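Long-range contacts in VirX1 (PDB 6QGM), which iodinates diverse substrates as a viral halogenase of the tryptophan halogenase family, probably with the help of a flavin cofactor: residues G110-G115 with L471-Y476; G115-K120 with Y492-I497. All blocks are in the same frame, centred on the assembly; numbering follows the deposited sequence.

Contact 1. Residues G110-G115 with L471-Y476; sequences GINTWG and LRPQSY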
ATOM      1  N   GLY B 110       8.068  16.998  16.355  1.00 61.05           N
ATOM      2  CA  GLY B 110       6.706  16.469  16.548  1.00 59.69           C
ATOM      3  C   GLY B 110       6.667  15.417  17.651  1.00 59.36           C
ATOM      4  O   GLY B 110       7.161  15.713  18.753  1.00 61.49           O
ATOM      5  N   ILE B 111       6.126  14.226  17.363  1.00 59.24           N
ATOM      6  CA  ILE B 111       5.922  13.077  18.308  1.00 56.60           C
ATOM      7  C   ILE B 111       7.243  12.603  18.939  1.00 56.06           C
ATOM      8  O   ILE B 111       7.193  11.979  20.035  1.00 54.25           O
ATOM      9  CB  ILE B 111       5.189  11.928  17.596  1.00 57.36           C
ATOM     10  CG1 ILE B 111       4.813  10.798  18.560  1.00 59.50           C
ATOM     11  CG2 ILE B 111       5.997  11.403  16.425  1.00 56.43           C
ATOM     12  CD1 ILE B 111       3.773   9.824  18.020  1.00 59.93           C
ATOM     13  N   ASN B 112       8.378  12.856  18.272  1.00 54.28           N
ATOM     14  CA  ASN B 112       9.739  12.423  18.693  1.00 51.39           C
ATOM     15  C   ASN B 112      10.283  13.320  19.821  1.00 50.35           C
ATOM     16  O   ASN B 112      11.394  13.022  20.323  1.00 49.17           O
ATOM     17  CB  ASN B 112      10.715  12.380  17.513  1.00 50.81           C
ATOM     18  CG  ASN B 112      10.241  11.467  16.390  1.00 50.39           C
ATOM     19  OD1 ASN B 112       9.500  10.514  16.624  1.00 53.53           O
ATOM     20  ND2 ASN B 112      10.627  11.740  15.160  1.00 48.03           N
ATOM     21  N   THR B 113       9.554  14.377  20.200  1.00 50.31           N
ATOM     22  CA  THR B 113       9.975  15.344  21.250  1.00 50.86           C
ATOM     23  C   THR B 113      10.186  14.586  22.566  1.00 48.47           C
ATOM     24  O   THR B 113      11.278  14.730  23.162  1.00 48.13           O
ATOM     25  CB  THR B 113       8.978  16.509  21.393  1.00 52.24           C
ATOM     26  OG1 THR B 113       8.893  17.230  20.161  1.00 51.08           O
ATOM     27  CG2 THR B 113       9.334  17.492  22.492  1.00 52.45           C
ATOM     28  N   TRP B 114       9.206  13.796  23.007  1.00 47.79           N
ATOM     29  CA  TRP B 114       9.304  13.113  24.327  1.00 45.98           C
ATOM     30  C   TRP B 114      10.587  12.274  24.400  1.00 46.00           C
ATOM     31  O   TRP B 114      11.288  12.348  25.427  1.00 45.16           O
ATOM     32  CB  TRP B 114       8.073  12.264  24.655  1.00 44.26           C
ATOM     33  CG  TRP B 114       8.299  11.576  25.961  1.00 42.49           C
ATOM     34  CD1 TRP B 114       8.181  12.107  27.213  1.00 42.56           C
ATOM     35  CD2 TRP B 114       8.854  10.268  26.131  1.00 41.41           C
ATOM     36  NE1 TRP B 114       8.561  11.195  28.151  1.00 42.75           N
ATOM     37  CE2 TRP B 114       8.989  10.058  27.517  1.00 42.30           C
ATOM     38  CE3 TRP B 114       9.233   9.255  25.247  1.00 41.14           C
ATOM     39  CZ2 TRP B 114       9.459   8.853  28.038  1.00 42.52           C
ATOM     40  CZ3 TRP B 114       9.720   8.077  25.759  1.00 41.24           C
ATOM     41  CH2 TRP B 114       9.815   7.879  27.136  1.00 42.01           C
ATOM     42  N   GLY B 115      10.860  11.487  23.359  1.00 47.61           N
ATOM     43  CA  GLY B 115      12.060  10.636  23.248  1.00 50.03           C
ATOM     44  C   GLY B 115      13.352  11.429  23.402  1.00 53.41           C
ATOM     45  O   GLY B 115      14.242  10.937  24.112  1.00 54.52           O
ATOM     46  N   LEU B 471      11.246   1.980  25.211  1.00 46.71           N
ATOM     47  CA  LEU B 471      11.794   2.281  23.861  1.00 47.24           C
ATOM     48  C   LEU B 471      11.563   3.761  23.519  1.00 45.69           C
ATOM     49  O   LEU B 471      10.626   4.348  24.026  1.00 46.17           O
ATOM     50  CB  LEU B 471      11.135   1.344  22.840  1.00 47.57           C
ATOM     51  CG  LEU B 471      11.376  -0.147  23.049  1.00 47.55           C
ATOM     52  CD1 LEU B 471      10.278  -0.974  22.407  1.00 47.69           C
ATOM     53  CD2 LEU B 471      12.722  -0.554  22.508  1.00 47.77           C
ATOM     54  N   ARG B 472      12.436   4.313  22.683  1.00 47.01           N
ATOM     55  CA  ARG B 472      12.462   5.719  22.197  1.00 46.15           C
ATOM     56  C   ARG B 472      12.672   5.738  20.688  1.00 47.23           C
ATOM     57  O   ARG B 472      13.351   4.867  20.158  1.00 50.10           O
ATOM     58  CB  ARG B 472      13.613   6.451  22.888  1.00 45.07           C
ATOM     59  CG  ARG B 472      13.390   6.651  24.380  1.00 44.24           C
ATOM     60  CD  ARG B 472      14.623   7.199  25.074  1.00 44.44           C
ATOM     61  NE  ARG B 472      15.815   6.442  24.751  1.00 45.20           N
ATOM     62  CZ  ARG B 472      16.046   5.191  25.134  1.00 45.21           C
ATOM     63  NH1 ARG B 472      15.155   4.531  25.850  1.00 44.73           N
ATOM     64  NH2 ARG B 472      17.167   4.587  24.787  1.00 45.89           N
ATOM     65  N   PRO B 473      12.116   6.713  19.943  1.00 50.71           N
ATOM     66  CA  PRO B 473      12.285   6.762  18.488  1.00 53.49           C
ATOM     67  C   PRO B 473      13.758   6.886  18.076  1.00 53.11           C
ATOM     68  O   PRO B 473      14.160   6.195  17.149  1.00 53.08           O
ATOM     69  CB  PRO B 473      11.470   7.978  18.009  1.00 54.96           C
ATOM     70  CG  PRO B 473      11.173   8.777  19.268  1.00 55.16           C
ATOM     71  CD  PRO B 473      11.293   7.819  20.448  1.00 54.12           C
ATOM     72  N   GLN B 474      14.510   7.738  18.773  1.00 52.61           N
ATOM     73  CA  GLN B 474      15.992   7.792  18.700  1.00 55.73           C
ATOM     74  C   GLN B 474      16.527   7.320  20.044  1.00 54.94           C
ATOM     75  O   GLN B 474      16.175   7.930  21.064  1.00 58.76           O
ATOM     76  CB  GLN B 474      16.464   9.201  18.359  1.00 59.97           C
ATOM     77  CG  GLN B 474      16.087   9.632  16.939  1.00 63.60           C
ATOM     78  CD  GLN B 474      15.588  11.063  16.861  1.00 66.70           C
ATOM     79  OE1 GLN B 474      16.116  11.952  17.537  1.00 67.56           O
ATOM     80  NE2 GLN B 474      14.520  11.262  16.090  1.00 66.27           N
ATOM     81  N   SER B 475      17.303   6.231  20.043  1.00 54.62           N
ATOM     82  CA  SER B 475      17.694   5.481  21.266  1.00 51.15           C
ATOM     83  C   SER B 475      18.809   6.228  22.007  1.00 50.16           C
ATOM     84  O   SER B 475      18.952   5.983  23.208  1.00 48.68           O
ATOM     85  CB  SER B 475      18.072   4.052  20.947  1.00 50.13           C
ATOM     86  OG  SER B 475      19.070   3.968  19.946  1.00 49.52           O
ATOM     87  N   TYR B 476      19.557   7.098  21.320  1.00 50.47           N
ATOM     88  CA  TYR B 476      20.692   7.880  21.871  1.00 51.34           C
ATOM     89  C   TYR B 476      20.723   9.286  21.252  1.00 53.32           C
ATOM     90  O   TYR B 476      20.336   9.473  20.067  1.00 51.65           O
ATOM     91  CB  TYR B 476      22.014   7.144  21.649  1.00 50.57           C
ATOM     92  CG  TYR B 476      22.422   6.856  20.225  1.00 50.82           C
ATOM     93  CD1 TYR B 476      21.730   5.948  19.442  1.00 50.77           C
ATOM     94  CD2 TYR B 476      23.565   7.429  19.690  1.00 52.45           C
ATOM     95  CE1 TYR B 476      22.123   5.660  18.150  1.00 52.37           C
ATOM     96  CE2 TYR B 476      23.986   7.144  18.402  1.00 53.65           C
ATOM     97  CZ  TYR B 476      23.252   6.268  17.622  1.00 53.55           C
ATOM     98  OH  TYR B 476      23.646   6.034  16.342  1.00 52.70           O
TER
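Pro473 lies against the flat amide of Asn112, the two side chains passing in opposite directions, with Asn112 OD1 3.5 Å from Pro473 CB. The CD corner of the same ring meets the bare backbone of Gly115, where Pro473 CD comes to 4.0 Å from Gly115 CA; a glycine here lets loop and helix approach to 5.0 Å between Gly115 CA and Arg472 CA. Arg472 brings the aliphatic part of its side chain to the indole, CG 4.2 Å from Trp114 CZ3, and Leu471 O faces the rim of the indole near its plane. The indole reaches the loop because its CG is anti to the backbone N (chi1 177°).

No hydrogen bond spans the two segments; the polar ends are held from outside. The Asn112 amide bonds to Trp455 N and Thr454 OG1, Gln474 to Asn453 O and Ser480 OG, and Trp114 NE1 to Thr129 OG1. Within the loop, Arg472 NH2 donates to Ser475 O at 2.8 Å, nearly straight (176°) and in the guanidinium plane. Gln375 of the second subunit binds Arg472 N, so the loop also lies at a subunit interface. This is packing of the loop between helices 462-468 and 477-484 on the first turn of helix 113-120 and the residue before it.

Contact 2. Residues G115-K120 with Y492-I497; sequences GKLANK and YYYEDI
Tyr494 is overlapped by Lys116, whose aliphatic chain crosses the phenol at about a right angle: Lys116 CB is 3.7 Å from Tyr494 CE2, and Lys116 CD reaches 3.4 Å from Tyr494 OH. Leu117 comes to the ring's edge, CD2 3.7 Å from Tyr494 CD2 and near the ring plane. Its other methyl, Leu117 CD1, meets Ile497 CG2 at 3.9 Å, which extends the apolar patch by one turn along helix 494-512. Ile497 also lays CD1 over the centre of one face of Tyr494.

Lys120 adds a cation-pi interaction, its NZ 4.9 Å from the centroid of the Tyr494 ring and 20° off the normal. Bends along the Lys120 chain, with chi4 at 72°, bring NZ over the ring, while CD rests 3.9 Å from Tyr494 CB. Both lysine ammonium groups form salt bridges with Asp491, and Lys120 has a second in Asp477; these acids would tend to offset the two positive charges beside the ring. Tyr494 OH hydrogen-bonds to Asp109, fixing the far end of the phenol. Helix 113-120 thus packs through one side on the first turn of helix 494-512, with Lys116 also touching Ser480 of helix 477-484 and Leu117 touching Phe125 in a loop.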
ATOM      1  N   GLY B 115      10.860  11.487  23.359  1.00 47.61           N
ATOM      2  CA  GLY B 115      12.060  10.636  23.248  1.00 50.03           C
ATOM      3  C   GLY B 115      13.352  11.429  23.402  1.00 53.41           C
ATOM      4  O   GLY B 115      14.242  10.937  24.112  1.00 54.52           O
ATOM      5  N   LYS B 116      13.476  12.603  22.763  1.00 54.52           N
ATOM      6  CA  LYS B 116      14.684  13.458  22.893  1.00 57.28           C
ATOM      7  C   LYS B 116      14.820  13.923  24.349  1.00 56.36           C
ATOM      8  O   LYS B 116      15.953  13.860  24.873  1.00 54.96           O
ATOM      9  CB  LYS B 116      14.650  14.623  21.904  1.00 61.15           C
ATOM     10  CG  LYS B 116      14.770  14.195  20.448  1.00 65.23           C
ATOM     11  CD  LYS B 116      14.890  15.324  19.450  1.00 67.94           C
ATOM     12  CE  LYS B 116      16.145  16.156  19.611  1.00 69.36           C
ATOM     13  NZ  LYS B 116      16.566  16.764  18.324  1.00 70.99           N
ATOM     14  N   LEU B 117      13.710  14.328  24.985  1.00 55.02           N
ATOM     15  CA  LEU B 117      13.675  14.715  26.423  1.00 54.80           C
ATOM     16  C   LEU B 117      14.202  13.551  27.279  1.00 54.01           C
ATOM     17  O   LEU B 117      15.048  13.801  28.169  1.00 54.75           O
ATOM     18  CB  LEU B 117      12.248  15.096  26.840  1.00 54.25           C
ATOM     19  CG  LEU B 117      11.755  16.454  26.346  1.00 52.90           C
ATOM     20  CD1 LEU B 117      10.297  16.683  26.705  1.00 51.69           C
ATOM     21  CD2 LEU B 117      12.603  17.558  26.931  1.00 54.36           C
ATOM     22  N   ALA B 118      13.709  12.336  27.012  1.00 51.87           N
ATOM     23  CA  ALA B 118      14.087  11.086  27.715  1.00 51.22           C
ATOM     24  C   ALA B 118      15.603  10.849  27.603  1.00 51.55           C
ATOM     25  O   ALA B 118      16.200  10.440  28.618  1.00 51.64           O
ATOM     26  CB  ALA B 118      13.305   9.925  27.166  1.00 50.84           C
ATOM     27  N   ASN B 119      16.212  11.127  26.442  1.00 50.37           N
ATOM     28  CA  ASN B 119      17.669  10.924  26.201  1.00 50.25           C
ATOM     29  C   ASN B 119      18.464  11.995  26.947  1.00 51.02           C
ATOM     30  O   ASN B 119      19.449  11.645  27.617  1.00 51.61           O
ATOM     31  CB  ASN B 119      18.010  10.914  24.707  1.00 51.56           C
ATOM     32  CG  ASN B 119      17.750   9.572  24.045  1.00 51.84           C
ATOM     33  OD1 ASN B 119      17.811   8.525  24.698  1.00 47.72           O
ATOM     34  ND2 ASN B 119      17.465   9.595  22.746  1.00 53.96           N
ATOM     35  N   LYS B 120      18.042  13.257  26.833  1.00 52.59           N
ATOM     36  CA  LYS B 120      18.751  14.429  27.398  1.00 53.50           C
ATOM     37  C   LYS B 120      18.603  14.459  28.919  1.00 53.89           C
ATOM     38  O   LYS B 120      19.586  14.786  29.583  1.00 55.91           O
ATOM     39  CB  LYS B 120      18.191  15.706  26.785  1.00 55.07           C
ATOM     40  CG  LYS B 120      18.463  15.883  25.299  1.00 55.91           C
ATOM     41  CD  LYS B 120      17.989  17.254  24.817  1.00 59.44           C
ATOM     42  CE  LYS B 120      18.846  17.801  23.703  1.00 62.50           C
ATOM     43  NZ  LYS B 120      18.576  17.046  22.468  1.00 65.10           N
ATOM     44  N   TYR B 492      19.156  23.602  21.972  1.00 76.52           N
ATOM     45  CA  TYR B 492      19.211  24.331  23.258  1.00 78.56           C
ATOM     46  C   TYR B 492      17.783  24.577  23.773  1.00 74.12           C
ATOM     47  O   TYR B 492      17.637  24.485  24.996  1.00 73.48           O
ATOM     48  CB  TYR B 492      20.061  25.605  23.209  1.00 85.73           C
ATOM     49  CG  TYR B 492      20.130  26.234  24.585  1.00 94.56           C
ATOM     50  CD1 TYR B 492      20.811  25.597  25.624  1.00 96.87           C
ATOM     51  CD2 TYR B 492      19.434  27.402  24.893  1.00101.74           C
ATOM     52  CE1 TYR B 492      20.825  26.119  26.909  1.00101.49           C
ATOM     53  CE2 TYR B 492      19.441  27.932  26.173  1.00104.94           C
ATOM     54  CZ  TYR B 492      20.141  27.293  27.182  1.00104.38           C
ATOM     55  OH  TYR B 492      20.154  27.831  28.436  1.00103.92           O
ATOM     56  N   TYR B 493      16.777  24.787  22.911  1.00 68.04           N
ATOM     57  CA  TYR B 493      15.368  25.094  23.290  1.00 64.89           C
ATOM     58  C   TYR B 493      14.701  23.944  24.071  1.00 61.51           C
ATOM     59  O   TYR B 493      13.596  24.154  24.623  1.00 60.37           O
ATOM     60  CB  TYR B 493      14.536  25.470  22.063  1.00 65.25           C
ATOM     61  CG  TYR B 493      14.245  24.368  21.080  1.00 63.50           C
ATOM     62  CD1 TYR B 493      15.184  23.973  20.144  1.00 64.08           C
ATOM     63  CD2 TYR B 493      13.010  23.740  21.062  1.00 62.93           C
ATOM     64  CE1 TYR B 493      14.918  22.979  19.215  1.00 62.47           C
ATOM     65  CE2 TYR B 493      12.717  22.744  20.140  1.00 61.46           C
ATOM     66  CZ  TYR B 493      13.670  22.370  19.207  1.00 60.57           C
ATOM     67  OH  TYR B 493      13.392  21.400  18.294  1.00 60.22           O
ATOM     68  N   TYR B 494      15.344  22.776  24.138  1.00 58.21           N
ATOM     69  CA  TYR B 494      14.857  21.600  24.899  1.00 55.78           C
ATOM     70  C   TYR B 494      14.956  21.897  26.400  1.00 55.93           C
ATOM     71  O   TYR B 494      14.086  21.420  27.154  1.00 55.61           O
ATOM     72  CB  TYR B 494      15.565  20.319  24.430  1.00 54.66           C
ATOM     73  CG  TYR B 494      14.803  19.602  23.343  1.00 53.12           C
ATOM     74  CD1 TYR B 494      14.868  19.996  22.015  1.00 53.08           C
ATOM     75  CD2 TYR B 494      13.947  18.565  23.669  1.00 52.53           C
ATOM     76  CE1 TYR B 494      14.123  19.362  21.035  1.00 53.39           C
ATOM     77  CE2 TYR B 494      13.212  17.900  22.702  1.00 52.93           C
ATOM     78  CZ  TYR B 494      13.290  18.306  21.378  1.00 54.62           C
ATOM     79  OH  TYR B 494      12.555  17.654  20.423  1.00 55.18           O
ATOM     80  N   GLU B 495      15.947  22.680  26.828  1.00 57.11           N
ATOM     81  CA  GLU B 495      16.084  23.164  28.233  1.00 59.45           C
ATOM     82  C   GLU B 495      14.786  23.859  28.645  1.00 60.64           C
ATOM     83  O   GLU B 495      14.349  23.629  29.784  1.00 60.01           O
ATOM     84  CB  GLU B 495      17.241  24.153  28.369  1.00 61.48           C
ATOM     85  CG  GLU B 495      18.600  23.492  28.273  1.00 61.90           C
ATOM     86  CD  GLU B 495      18.970  22.729  29.529  1.00 62.17           C
ATOM     87  OE1 GLU B 495      18.839  23.348  30.616  1.00 63.81           O
ATOM     88  OE2 GLU B 495      19.492  21.569  29.452  1.00 61.79           O
ATOM     89  N   ASP B 496      14.187  24.649  27.745  1.00 63.25           N
ATOM     90  CA  ASP B 496      12.935  25.412  27.996  1.00 64.30           C
ATOM     91  C   ASP B 496      11.741  24.449  27.950  1.00 62.09           C
ATOM     92  O   ASP B 496      10.850  24.594  28.801  1.00 60.45           O
ATOM     93  CB  ASP B 496      12.732  26.558  27.008  1.00 67.40           C
ATOM     94  CG  ASP B 496      13.566  27.795  27.249  1.00 71.97           C
ATOM     95  OD1 ASP B 496      14.182  27.944  28.342  1.00 74.96           O
ATOM     96  OD2 ASP B 496      13.578  28.610  26.338  1.00 71.91           O
ATOM     97  N   ILE B 497      11.720  23.495  27.008  1.00 59.76           N
ATOM     98  CA  ILE B 497      10.622  22.494  26.929  1.00 55.85           C
ATOM     99  C   ILE B 497      10.611  21.737  28.252  1.00 55.50           C
ATOM    100  O   ILE B 497       9.518  21.570  28.823  1.00 56.60           O
ATOM    101  CB  ILE B 497      10.757  21.555  25.718  1.00 52.78           C
ATOM    102  CG1 ILE B 497      10.646  22.308  24.396  1.00 53.38           C
ATOM    103  CG2 ILE B 497       9.702  20.470  25.788  1.00 51.76           C
ATOM    104  CD1 ILE B 497      10.801  21.453  23.169  1.00 52.60           C
TER

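Overall arrangement
From the N terminus, the chain passes strands of both sheets before helix 113-120, whose opening turn and preceding residues enter contact 1 and whose remainder enters contact 2. After more than 350 residues, which supply the remaining strands of both sheets, it returns as the loop 471-476 and closes contact 1. Helix 477-484 follows, and 492-497, at the start of helix 494-512, then closes contact 2. The two closed loops therefore cross, sharing Gly115. Their centres lie 10 Å apart on the same side of the molecule, far from the chain centre. Asn119 links them: its ND2 is 2.7 Å from Gln474 O, a probable hydrogen bond. Together they tie one short helix to successive parts of the C-terminal region.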